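Local coordinates for aerotolerance-related membrane protein (Bacteroides fragilis, PDB 4JDU) that is of unknown molecular function but binds calcium through its von Willebrand factor type A domain and is probably involved in aerotolerance, at residues G8-M12 against E46-V50; R110-T116 against I137-G143; I38-D43 against I70-L76. The protein carries 6 engineered substitutions. All blocks are in the same frame, centred on the assembly; numbering follows the deposited sequence. Where two conformers were deposited one is given.

All three contacts belong to the von Willebrand factor type A domain, an alpha/beta fold around a mostly parallel sheet. Contacts 1 and 2 build that sheet, and contact 3 covers one face of it with two helices. Strand 9-16 of contact 1 neighbours strand 109-116 of contact 2, and M12 probably makes backbone hydrogen bonds to A111 and V113 there. V50 of contact 1 touches V42 and A72 of contact 3, and I115 of contact 2 touches I38. Centres are about 13 Å apart for contacts 1 and 2 and for 1 and 3, and about 16 Å for 2 and 3. Contacts 1 and 3 interleave along the chain, and contact 2 follows both.

Contact 1. Residues G8-M12 against E46-V50; sequences GVEVM and ENDKV
V9 and V11 bracket K49 along the strand, taking its N-H and its C=O from the same side, and this sets two parallel strands side by side. The N-H of K49 donates to V9 O (N to O 3.0 Å). The N-H of V11 donates to K49 O (N to O 2.8 Å). E10 and K49 form one parallel bridge, V11 and V50 the next. A CA-H...O contact from V50 CA to V11 O (3.2 Å) extends the pairing.

A side chain takes over where the regular pairing stops. D48 OD1 accepts the N-H of V9 at 2.8 Å, with an angle of 161° at the hydrogen. The donor meets OD1 on its anti side, 31° out of the carboxylate plane. D48 CG stands beside its own backbone N (chi1 -56°), and this swings the carboxylate alongside V9. The two side chains point the same way, with V9 CB 3.8 Å from D48 OD1.

Charge plays a looser part. E10 and K49 reach out on the same face of the sheet, but E10 OE2 stays 4.7 Å from K49 NZ. A water donates to E10 OE2 and has a weak link to K49 NZ. The stronger partner of the E10 carboxylate is T103.

V9 and V11 rest on I206 of helix 195-206, and V50 reaches V42 of helix 37-43. On the face of E10 and K49, both side chains touch I65 of strand 59-66. Strand 9-16 lies between strands 49-55 and 109-116.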
ATOM      1  N   GLY A   8      18.920  -3.475  11.561  1.00 46.90           N
ATOM      2  CA  GLY A   8      18.131  -3.373  10.346  1.00 47.66           C
ATOM      3  C   GLY A   8      16.822  -4.137  10.419  1.00 43.58           C
ATOM      4  O   GLY A   8      16.725  -5.157  11.102  1.00 47.47           O
ATOM      5  N   VAL A   9      15.813  -3.635   9.713  1.00 33.96           N
ATOM      6  CA  VAL A   9      14.493  -4.255   9.669  1.00 34.04           C
ATOM      7  C   VAL A   9      14.188  -4.635   8.225  1.00 36.48           C
ATOM      8  O   VAL A   9      14.686  -3.997   7.302  1.00 36.13           O
ATOM      9  CB  VAL A   9      13.421  -3.268  10.185  1.00 29.98           C
ATOM     10  CG1 VAL A   9      12.005  -3.847  10.085  1.00 30.94           C
ATOM     11  CG2 VAL A   9      13.733  -2.867  11.609  1.00 30.79           C
ATOM     12  N   GLU A  10      13.393  -5.681   8.018  1.00 22.75           N
ATOM     13  CA  GLU A  10      12.908  -5.995   6.683  1.00 20.76           C
ATOM     14  C   GLU A  10      11.529  -5.375   6.506  1.00 20.37           C
ATOM     15  O   GLU A  10      10.658  -5.538   7.363  1.00 23.31           O
ATOM     16  CB  GLU A  10      12.854  -7.509   6.455  1.00 21.83           C
ATOM     17  CG  GLU A  10      14.229  -8.148   6.429  1.00 22.50           C
ATOM     18  CD  GLU A  10      14.194  -9.606   6.037  1.00 23.90           C
ATOM     19  OE1 GLU A  10      13.107 -10.106   5.675  1.00 23.95           O
ATOM     20  OE2 GLU A  10      15.262 -10.253   6.093  1.00 32.75           O
ATOM     21  N   VAL A  11      11.339  -4.641   5.412  1.00 18.30           N
ATOM     22  CA  VAL A  11      10.078  -3.945   5.179  1.00 18.60           C
ATOM     23  C   VAL A  11       9.469  -4.383   3.854  1.00 18.45           C
ATOM     24  O   VAL A  11      10.087  -4.226   2.801  1.00 19.96           O
ATOM     25  CB  VAL A  11      10.281  -2.410   5.150  1.00 19.08           C
ATOM     26  CG1 VAL A  11       8.953  -1.690   4.903  1.00 20.99           C
ATOM     27  CG2 VAL A  11      10.916  -1.936   6.450  1.00 20.89           C
HETATM   28  N   MSE A  12       8.265  -4.943   3.897  1.00 15.73           N
HETATM   29  CA  MSE A  12       7.574  -5.296   2.667  0.51 13.53           C
HETATM   30  C   MSE A  12       6.475  -4.290   2.393  1.00 14.38           C
HETATM   31  O   MSE A  12       5.516  -4.159   3.171  1.00 15.19           O
HETATM   32  CB  MSE A  12       6.987  -6.709   2.727  0.51 17.62           C
HETATM   33  CG  MSE A  12       6.189  -7.068   1.492  0.51 13.30           C
HETATM   34 SE   MSE A  12       7.266  -6.993  -0.131  0.51 21.50          SE
HETATM   35  CE  MSE A  12       8.579  -8.337   0.318  0.51 22.40           C
ATOM     36  N   GLU A  46      18.736   3.059   5.547  1.00 37.52           N
ATOM     37  CA  GLU A  46      20.178   2.899   5.660  1.00 43.58           C
ATOM     38  C   GLU A  46      20.572   1.433   5.846  1.00 47.27           C
ATOM     39  O   GLU A  46      21.386   0.901   5.086  1.00 50.93           O
ATOM     40  CB  GLU A  46      20.720   3.751   6.808  1.00 46.19           C
ATOM     41  CG  GLU A  46      19.752   3.929   7.967  1.00 47.28           C
ATOM     42  N   ASN A  47      19.987   0.784   6.850  1.00 46.45           N
ATOM     43  CA  ASN A  47      20.357  -0.585   7.210  1.00 49.29           C
ATOM     44  C   ASN A  47      19.278  -1.600   6.859  1.00 45.00           C
ATOM     45  O   ASN A  47      19.503  -2.811   6.919  1.00 47.05           O
ATOM     46  CB  ASN A  47      20.654  -0.668   8.707  1.00 49.10           C
ATOM     47  CG  ASN A  47      21.683   0.348   9.149  1.00 57.66           C
ATOM     48  OD1 ASN A  47      22.784   0.409   8.604  1.00 60.01           O
ATOM     49  ND2 ASN A  47      21.325   1.162  10.134  1.00 60.74           N
ATOM     50  N   ASP A  48      18.108  -1.097   6.492  1.00 37.02           N
ATOM     51  CA  ASP A  48      16.954  -1.947   6.264  1.00 33.58           C
ATOM     52  C   ASP A  48      17.004  -2.637   4.905  1.00 30.75           C
ATOM     53  O   ASP A  48      17.805  -2.276   4.041  1.00 36.73           O
ATOM     54  CB  ASP A  48      15.673  -1.119   6.392  1.00 34.14           C
ATOM     55  CG  ASP A  48      15.579  -0.407   7.725  1.00 37.13           C
ATOM     56  OD1 ASP A  48      16.031  -0.987   8.732  1.00 36.74           O
ATOM     57  OD2 ASP A  48      15.060   0.730   7.767  1.00 41.09           O
ATOM     58  N   LYS A  49      16.159  -3.651   4.739  1.00 24.27           N
ATOM     59  CA  LYS A  49      15.919  -4.255   3.435  1.00 23.04           C
ATOM     60  C   LYS A  49      14.475  -3.982   3.055  1.00 28.27           C
ATOM     61  O   LYS A  49      13.605  -3.874   3.926  1.00 26.34           O
ATOM     62  CB  LYS A  49      16.183  -5.760   3.477  1.00 22.94           C
ATOM     63  CG  LYS A  49      17.646  -6.117   3.677  1.00 27.19           C
ATOM     64  CD  LYS A  49      17.843  -7.626   3.678  1.00 30.19           C
ATOM     65  CE  LYS A  49      19.293  -8.003   3.957  1.00 35.16           C
ATOM     66  NZ  LYS A  49      19.469  -9.481   4.043  1.00 44.26           N
ATOM     67  N   VAL A  50      14.210  -3.853   1.759  1.00 19.33           N
ATOM     68  CA  VAL A  50      12.864  -3.536   1.305  1.00 20.04           C
ATOM     69  C   VAL A  50      12.436  -4.433   0.146  1.00 18.99           C
ATOM     70  O   VAL A  50      13.250  -4.830  -0.694  1.00 19.10           O
ATOM     71  CB  VAL A  50      12.737  -2.038   0.900  1.00 19.51           C
ATOM     72  CG1 VAL A  50      13.599  -1.733  -0.317  1.00 21.83           C
ATOM     73  CG2 VAL A  50      11.288  -1.650   0.642  1.00 18.55           C
TER
HETATM   74  O   HOH W   1      17.641  -9.143   6.848  1.00 35.51           O

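Contact 2. Residues R110-T116 against I137-G143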
ATOM      1  N   ARG A 110      10.383  -7.412  11.264  1.00 23.47           N
ATOM      2  CA  ARG A 110       9.648  -7.522  10.012  1.00 21.48           C
ATOM      3  C   ARG A 110       8.438  -6.593  10.063  1.00 23.11           C
ATOM      4  O   ARG A 110       7.652  -6.631  11.012  1.00 21.23           O
ATOM      5  CB  ARG A 110       9.170  -8.958   9.772  1.00 20.99           C
ATOM      6  CG  ARG A 110      10.241 -10.049   9.794  1.00 23.16           C
ATOM      7  CD  ARG A 110       9.538 -11.419   9.748  1.00 31.49           C
ATOM      8  NE  ARG A 110      10.349 -12.647   9.753  1.00 47.65           N
ATOM      9  CZ  ARG A 110      11.546 -12.838   9.190  1.00 52.92           C
ATOM     10  NH1 ARG A 110      12.193 -11.871   8.546  1.00 54.81           N
ATOM     11  NH2 ARG A 110      12.114 -14.036   9.290  1.00 47.60           N
ATOM     12  N   ALA A 111       8.289  -5.759   9.042  1.00 17.76           N
ATOM     13  CA  ALA A 111       7.156  -4.838   8.968  1.00 17.58           C
ATOM     14  C   ALA A 111       6.549  -4.840   7.581  1.00 16.03           C
ATOM     15  O   ALA A 111       7.265  -4.888   6.579  1.00 17.00           O
ATOM     16  CB  ALA A 111       7.590  -3.425   9.341  1.00 20.14           C
ATOM     17  N   ILE A 112       5.223  -4.789   7.534  1.00 14.96           N
ATOM     18  CA  ILE A 112       4.485  -4.653   6.286  1.00 13.18           C
ATOM     19  C   ILE A 112       3.911  -3.255   6.246  1.00 13.44           C
ATOM     20  O   ILE A 112       3.402  -2.765   7.255  1.00 14.73           O
ATOM     21  CB  ILE A 112       3.349  -5.687   6.199  1.00 13.47           C
ATOM     22  CG1 ILE A 112       3.930  -7.108   6.211  1.00 16.54           C
ATOM     23  CG2 ILE A 112       2.473  -5.442   4.964  1.00 15.15           C
ATOM     24  CD1 ILE A 112       2.886  -8.198   6.334  1.00 16.46           C
ATOM     25  N   VAL A 113       4.035  -2.596   5.098  1.00 13.19           N
ATOM     26  CA  VAL A 113       3.440  -1.272   4.918  1.00 12.40           C
ATOM     27  C   VAL A 113       2.466  -1.330   3.753  1.00 13.07           C
ATOM     28  O   VAL A 113       2.879  -1.425   2.594  1.00 14.50           O
ATOM     29  CB  VAL A 113       4.513  -0.195   4.658  1.00 13.86           C
ATOM     30  CG1 VAL A 113       3.862   1.185   4.500  1.00 16.19           C
ATOM     31  CG2 VAL A 113       5.543  -0.169   5.785  1.00 15.87           C
ATOM     32  N   VAL A 114       1.176  -1.336   4.076  1.00 13.49           N
ATOM     33  CA  VAL A 114       0.122  -1.350   3.065  1.00 13.56           C
ATOM     34  C   VAL A 114      -0.209   0.083   2.671  1.00 12.40           C
ATOM     35  O   VAL A 114      -0.479   0.911   3.540  1.00 14.36           O
ATOM     36  CB  VAL A 114      -1.152  -2.044   3.589  1.00 13.46           C
ATOM     37  CG1 VAL A 114      -2.190  -2.146   2.491  1.00 16.04           C
ATOM     38  CG2 VAL A 114      -0.825  -3.442   4.123  1.00 13.98           C
ATOM     39  N   ILE A 115      -0.162   0.376   1.368  1.00 11.91           N
ATOM     40  CA  ILE A 115      -0.472   1.710   0.846  1.00 12.51           C
ATOM     41  C   ILE A 115      -1.689   1.612  -0.071  1.00 12.76           C
ATOM     42  O   ILE A 115      -1.650   0.966  -1.117  1.00 13.85           O
ATOM     43  CB  ILE A 115       0.740   2.322   0.119  1.00 14.05           C
ATOM     44  CG1 ILE A 115       1.975   2.203   1.021  1.00 18.03           C
ATOM     45  CG2 ILE A 115       0.480   3.769  -0.242  1.00 17.54           C
ATOM     46  CD1 ILE A 115       3.230   2.792   0.444  1.00 19.08           C
ATOM     47  N   THR A 116      -2.788   2.238   0.340  1.00 14.34           N
ATOM     48  CA  THR A 116      -4.082   1.944  -0.258  1.00 13.66           C
ATOM     49  C   THR A 116      -5.082   3.041   0.062  1.00 13.86           C
ATOM     50  O   THR A 116      -4.871   3.816   0.988  1.00 16.20           O
ATOM     51  CB  THR A 116      -4.623   0.584   0.286  1.00 13.74           C
ATOM     52  OG1 THR A 116      -5.864   0.252  -0.344  1.00 14.29           O
ATOM     53  CG2 THR A 116      -4.828   0.633   1.818  1.00 14.32           C
ATOM     54  N   ILE A 137       4.888  -9.946  12.995  1.00 21.24           N
ATOM     55  CA  ILE A 137       5.062  -9.080  11.826  1.00 19.71           C
ATOM     56  C   ILE A 137       4.080  -7.918  11.880  1.00 22.30           C
ATOM     57  O   ILE A 137       2.868  -8.106  11.728  1.00 21.74           O
ATOM     58  CB  ILE A 137       4.843  -9.844  10.500  1.00 19.40           C
ATOM     59  CG1 ILE A 137       5.809 -11.022  10.367  1.00 23.08           C
ATOM     60  CG2 ILE A 137       4.974  -8.891   9.299  1.00 19.40           C
ATOM     61  CD1 ILE A 137       5.489 -11.924   9.190  1.00 23.45           C
ATOM     62  N   GLN A 138       4.605  -6.716  12.101  1.00 20.20           N
ATOM     63  CA  GLN A 138       3.773  -5.519  12.204  1.00 17.82           C
ATOM     64  C   GLN A 138       3.134  -5.148  10.871  1.00 16.18           C
ATOM     65  O   GLN A 138       3.769  -5.239   9.819  1.00 17.84           O
ATOM     66  CB  GLN A 138       4.635  -4.352  12.682  1.00 21.32           C
ATOM     67  CG  GLN A 138       3.930  -3.008  12.711  1.00 23.96           C
ATOM     68  CD  GLN A 138       4.867  -1.894  13.123  1.00 25.81           C
ATOM     69  OE1 GLN A 138       5.806  -1.557  12.394  1.00 23.88           O
ATOM     70  NE2 GLN A 138       4.630  -1.325  14.304  1.00 29.48           N
ATOM     71  N   VAL A 139       1.873  -4.731  10.917  1.00 15.16           N
ATOM     72  CA  VAL A 139       1.204  -4.236   9.713  1.00 14.90           C
ATOM     73  C   VAL A 139       0.780  -2.786   9.905  1.00 14.82           C
ATOM     74  O   VAL A 139      -0.030  -2.466  10.785  1.00 16.31           O
ATOM     75  CB  VAL A 139      -0.032  -5.057   9.335  1.00 16.36           C
ATOM     76  CG1 VAL A 139      -0.592  -4.577   8.001  1.00 16.73           C
ATOM     77  CG2 VAL A 139       0.297  -6.541   9.283  1.00 18.03           C
ATOM     78  N   ASN A 140       1.365  -1.930   9.072  1.00 14.54           N
ATOM     79  CA  ASN A 140       1.087  -0.499   9.044  1.00 14.35           C
ATOM     80  C   ASN A 140       0.269  -0.179   7.809  1.00 15.31           C
ATOM     81  O   ASN A 140       0.361  -0.867   6.794  1.00 14.61           O
ATOM     82  CB  ASN A 140       2.406   0.279   8.993  1.00 16.36           C
ATOM     83  CG  ASN A 140       3.327  -0.072  10.146  1.00 16.78           C
ATOM     84  OD1 ASN A 140       3.064   0.298  11.296  1.00 17.61           O
ATOM     85  ND2 ASN A 140       4.418  -0.785   9.847  1.00 18.76           N
ATOM     86  N   VAL A 141      -0.521   0.881   7.885  1.00 14.52           N
ATOM     87  CA  VAL A 141      -1.324   1.290   6.741  1.00 15.74           C
ATOM     88  C   VAL A 141      -1.178   2.784   6.463  1.00 15.75           C
ATOM     89  O   VAL A 141      -1.350   3.622   7.367  1.00 16.58           O
ATOM     90  CB  VAL A 141      -2.817   0.940   6.941  1.00 14.68           C
ATOM     91  CG1 VAL A 141      -3.617   1.338   5.711  1.00 17.31           C
ATOM     92  CG2 VAL A 141      -3.001  -0.551   7.231  1.00 16.13           C
ATOM     93  N   LEU A 142      -0.831   3.110   5.219  1.00 15.18           N
ATOM     94  CA  LEU A 142      -0.808   4.492   4.761  1.00 15.44           C
ATOM     95  C   LEU A 142      -2.005   4.678   3.839  1.00 14.49           C
ATOM     96  O   LEU A 142      -2.095   4.051   2.773  1.00 15.75           O
ATOM     97  CB  LEU A 142       0.503   4.823   4.043  1.00 17.71           C
ATOM     98  CG  LEU A 142       1.773   4.438   4.801  1.00 25.62           C
ATOM     99  CD1 LEU A 142       3.021   4.870   4.052  1.00 22.32           C
ATOM    100  CD2 LEU A 142       1.761   4.991   6.218  1.00 32.58           C
ATOM    101  N   GLY A 143      -2.948   5.509   4.276  1.00 17.32           N
ATOM    102  CA  GLY A 143      -4.170   5.730   3.525  1.00 16.33           C
ATOM    103  C   GLY A 143      -3.992   6.908   2.590  1.00 16.40           C
ATOM    104  O   GLY A 143      -3.626   8.003   3.029  1.00 19.94           O
TER
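R110-T116 runs parallel to I137-G143 at an axis angle of 22°, held by backbone hydrogen bonds from Q138 N to R110 O at one end and from T116 N to L142 O at the other.

Two amides stand on the face of V113 and I115. N140 ND2 donates to Q138 OE1 at 3.0 Å. The acceptor lies in the amide plane of N140, but the donor sits above the carbonyl plane of Q138. With N140 CG beside its backbone N (chi1 -56°), ND2 also comes within 3.4 Å of I112 O, a weak second bond beside that from N140 N. Further along, L142 CD1 packs on V113 CG1 at 3.8 Å.

On the other face, I112 CD1 meets I137 CG2 at 3.7 Å and V114 CG2 meets V139 CG1 at 4.0 Å. Helix 91-99 covers I112 and V114.

The strands belong to a beta-alpha-beta unit with helix 125-134. The buried amides have further partners: I188 N for N140 OD1, E205 and N186 for Q138 NE2. At the calcium end, T116 OG1 bonds to D16 and G118 N. This is consistent with second-shell support of a MIDAS-type metal site.

Contact 3. Residues I38-D43 against I70-L76; sequences ISKLVD and ISAKMFL
D43 and K73 form a salt bridge between two helices, with K73 NZ 2.7 Å from D43 OD2. The lysine uses the syn lone pair of OD2, on the side of the other carboxylate oxygen. The K73 chain bends on the way, at chi2 (-140°) and chi3 (-53°), and meets the D43 side chain at about a right angle.

The methylenes of K73 do much of the touching on the way. CD lies 3.2 Å from S39 OG, and CG lies 3.5 Å from V42 CG2, which is tight for two carbons. V42 CG2 stands between its own backbone N and carbonyl carbon, and from there it reaches across to the lysine.

The two helices run antiparallel, 175° between their directions, with axes 9.4 Å apart at the closest. Both lie on one face of the central sheet of the von Willebrand factor type A fold. I38 and L76 both touch M52 of strand 49-55, and A72 touches L63 of strand 59-66.

Apolar side chains fill the interface on the sheet side. V42 CG1 faces A72 CB at 4.2 Å. L76 lays its two methyls against I38 and S39. Its CD2 packs on I38 CG2 at 3.9 Å, while its CD1 lies 4.0 Å from S39 CB. I38 also reaches I13 and L15 of strand 9-16.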
ATOM      1  N   ILE A  38       6.803   6.001  -1.498  1.00 16.55           N
ATOM      2  CA  ILE A  38       7.681   4.828  -1.491  1.00 15.24           C
ATOM      3  C   ILE A  38       9.106   5.237  -1.830  1.00 18.66           C
ATOM      4  O   ILE A  38      10.064   4.791  -1.187  1.00 19.95           O
ATOM      5  CB  ILE A  38       7.181   3.768  -2.466  1.00 14.21           C
ATOM      6  CG1 ILE A  38       5.851   3.207  -1.965  1.00 15.15           C
ATOM      7  CG2 ILE A  38       8.192   2.623  -2.594  1.00 16.92           C
ATOM      8  CD1 ILE A  38       5.146   2.352  -2.966  1.00 16.52           C
ATOM      9  N   SER A  39       9.245   6.106  -2.825  1.00 17.46           N
ATOM     10  CA  SER A  39      10.551   6.629  -3.203  1.00 18.90           C
ATOM     11  C   SER A  39      11.239   7.330  -2.029  1.00 24.54           C
ATOM     12  O   SER A  39      12.427   7.104  -1.766  1.00 23.44           O
ATOM     13  CB  SER A  39      10.407   7.585  -4.385  1.00 22.73           C
ATOM     14  OG  SER A  39      11.674   8.021  -4.847  1.00 28.58           O
ATOM     15  N   LYS A  40      10.497   8.178  -1.321  1.00 24.18           N
ATOM     16  CA  LYS A  40      11.052   8.867  -0.157  1.00 24.41           C
ATOM     17  C   LYS A  40      11.414   7.871   0.929  1.00 23.99           C
ATOM     18  O   LYS A  40      12.465   7.984   1.571  1.00 27.36           O
ATOM     19  CB  LYS A  40      10.059   9.894   0.406  1.00 32.01           C
ATOM     20  CG  LYS A  40       9.701  10.998  -0.557  1.00 37.77           C
ATOM     21  CD  LYS A  40      10.942  11.462  -1.293  1.00 44.48           C
ATOM     22  CE  LYS A  40      10.618  12.494  -2.355  1.00 48.84           C
ATOM     23  NZ  LYS A  40      11.862  12.923  -3.055  1.00 49.10           N
ATOM     24  N   LEU A  41      10.531   6.901   1.128  1.00 25.12           N
ATOM     25  CA  LEU A  41      10.699   5.889   2.165  1.00 27.50           C
ATOM     26  C   LEU A  41      11.999   5.112   1.984  1.00 27.55           C
ATOM     27  O   LEU A  41      12.770   4.945   2.939  1.00 27.87           O
ATOM     28  CB  LEU A  41       9.494   4.943   2.169  1.00 26.82           C
ATOM     29  CG  LEU A  41       9.436   3.846   3.230  1.00 34.11           C
ATOM     30  CD1 LEU A  41       9.627   4.449   4.597  1.00 39.16           C
ATOM     31  CD2 LEU A  41       8.103   3.133   3.155  1.00 36.46           C
ATOM     32  N   VAL A  42      12.256   4.653   0.764  1.00 26.22           N
ATOM     33  CA  VAL A  42      13.480   3.897   0.502  1.00 27.16           C
ATOM     34  C   VAL A  42      14.734   4.775   0.527  1.00 30.27           C
ATOM     35  O   VAL A  42      15.796   4.321   0.973  1.00 33.93           O
ATOM     36  CB  VAL A  42      13.412   3.077  -0.809  1.00 27.20           C
ATOM     37  CG1 VAL A  42      12.217   2.145  -0.793  1.00 23.72           C
ATOM     38  CG2 VAL A  42      13.373   3.980  -2.018  1.00 32.23           C
ATOM     39  N   ASP A  43      14.620   6.025   0.066  1.00 29.40           N
ATOM     40  CA  ASP A  43      15.760   6.946   0.081  1.00 31.37           C
ATOM     41  C   ASP A  43      16.148   7.285   1.516  1.00 36.07           C
ATOM     42  O   ASP A  43      17.279   7.696   1.782  1.00 41.93           O
ATOM     43  CB  ASP A  43      15.467   8.235  -0.704  1.00 29.43           C
ATOM     44  CG  ASP A  43      15.728   8.093  -2.197  1.00 36.72           C
ATOM     45  OD1 ASP A  43      16.310   7.069  -2.609  1.00 46.22           O
ATOM     46  OD2 ASP A  43      15.365   9.021  -2.956  1.00 41.96           O
ATOM     47  N   ILE A  70      17.763   1.443  -4.678  1.00 25.37           N
ATOM     48  CA  ILE A  70      17.605   2.157  -5.937  1.00 23.80           C
ATOM     49  C   ILE A  70      16.771   1.329  -6.911  1.00 23.82           C
ATOM     50  O   ILE A  70      15.946   1.868  -7.648  1.00 24.77           O
ATOM     51  CB  ILE A  70      18.970   2.526  -6.545  1.00 27.16           C
ATOM     52  CG1 ILE A  70      19.781   3.367  -5.552  1.00 31.16           C
ATOM     53  CG2 ILE A  70      18.778   3.291  -7.837  1.00 32.01           C
ATOM     54  CD1 ILE A  70      19.013   4.585  -5.032  1.00 35.64           C
ATOM     55  N   SER A  71      16.981   0.018  -6.911  1.00 23.74           N
ATOM     56  CA  SER A  71      16.164  -0.862  -7.738  1.00 23.59           C
ATOM     57  C   SER A  71      14.682  -0.700  -7.431  1.00 23.70           C
ATOM     58  O   SER A  71      13.848  -0.685  -8.335  1.00 24.29           O
ATOM     59  CB  SER A  71      16.572  -2.318  -7.536  1.00 25.82           C
ATOM     60  OG  SER A  71      15.723  -3.174  -8.284  1.00 31.85           O
ATOM     61  N   ALA A  72      14.351  -0.582  -6.149  1.00 21.21           N
ATOM     62  CA  ALA A  72      12.971  -0.366  -5.735  1.00 23.38           C
ATOM     63  C   ALA A  72      12.401   0.879  -6.395  1.00 24.18           C
ATOM     64  O   ALA A  72      11.298   0.849  -6.935  1.00 25.38           O
ATOM     65  CB  ALA A  72      12.880  -0.266  -4.216  1.00 26.87           C
ATOM     66  N   LYS A  73      13.159   1.973  -6.360  1.00 20.91           N
ATOM     67  CA  LYS A  73      12.712   3.216  -6.983  1.00 26.43           C
ATOM     68  C   LYS A  73      12.447   3.023  -8.467  1.00 25.05           C
ATOM     69  O   LYS A  73      11.517   3.608  -9.019  1.00 28.49           O
ATOM     70  CB  LYS A  73      13.737   4.338  -6.790  1.00 26.96           C
ATOM     71  CG  LYS A  73      14.088   4.607  -5.344  1.00 36.52           C
ATOM     72  CD  LYS A  73      14.227   6.097  -5.029  1.00 39.13           C
ATOM     73  CE  LYS A  73      15.183   6.804  -5.969  1.00 34.10           C
ATOM     74  NZ  LYS A  73      15.574   8.170  -5.478  1.00 39.01           N
HETATM   75  N   MSE A  74      13.263   2.195  -9.109  1.00 26.54           N
HETATM   76  CA  MSE A  74      13.126   1.946 -10.542  1.00 21.56           C
HETATM   77  C   MSE A  74      11.853   1.170 -10.906  1.00 24.53           C
HETATM   78  O   MSE A  74      11.209   1.459 -11.920  1.00 26.23           O
HETATM   79  CB  MSE A  74      14.385   1.260 -11.074  1.00 27.71           C
HETATM   80  CG  MSE A  74      15.643   2.111 -10.904  1.00 30.70           C
HETATM   81 SE   MSE A  74      15.552   3.770 -11.936  0.48 37.39          SE
HETATM   82  CE  MSE A  74      14.917   5.014 -10.573  1.00 35.56           C
ATOM     83  N   PHE A  75      11.477   0.207 -10.072  1.00 18.75           N
ATOM     84  CA  PHE A  75      10.221  -0.512 -10.260  1.00 17.68           C
ATOM     85  C   PHE A  75       9.011   0.432 -10.245  1.00 19.42           C
ATOM     86  O   PHE A  75       8.039   0.221 -10.971  1.00 18.17           O
ATOM     87  CB  PHE A  75      10.061  -1.600  -9.192  1.00 17.86           C
ATOM     88  CG  PHE A  75      10.706  -2.917  -9.549  1.00 16.69           C
ATOM     89  CD1 PHE A  75      12.081  -3.091  -9.449  1.00 22.28           C
ATOM     90  CD2 PHE A  75       9.924  -3.985  -9.960  1.00 20.39           C
ATOM     91  CE1 PHE A  75      12.667  -4.306  -9.770  1.00 24.24           C
ATOM     92  CE2 PHE A  75      10.502  -5.201 -10.282  1.00 20.63           C
ATOM     93  CZ  PHE A  75      11.872  -5.360 -10.189  1.00 19.18           C
ATOM     94  N   LEU A  76       9.065   1.477  -9.423  1.00 17.88           N
ATOM     95  CA  LEU A  76       7.972   2.454  -9.397  1.00 15.85           C
ATOM     96  C   LEU A  76       7.662   3.047 -10.774  1.00 18.88           C
ATOM     97  O   LEU A  76       6.495   3.219 -11.119  1.00 17.68           O
ATOM     98  CB  LEU A  76       8.277   3.584  -8.407  1.00 16.17           C
ATOM     99  CG  LEU A  76       8.448   3.150  -6.953  1.00 18.07           C
ATOM    100  CD1 LEU A  76       8.968   4.334  -6.130  1.00 19.44           C
ATOM    101  CD2 LEU A  76       7.130   2.638  -6.388  1.00 18.54           C
TER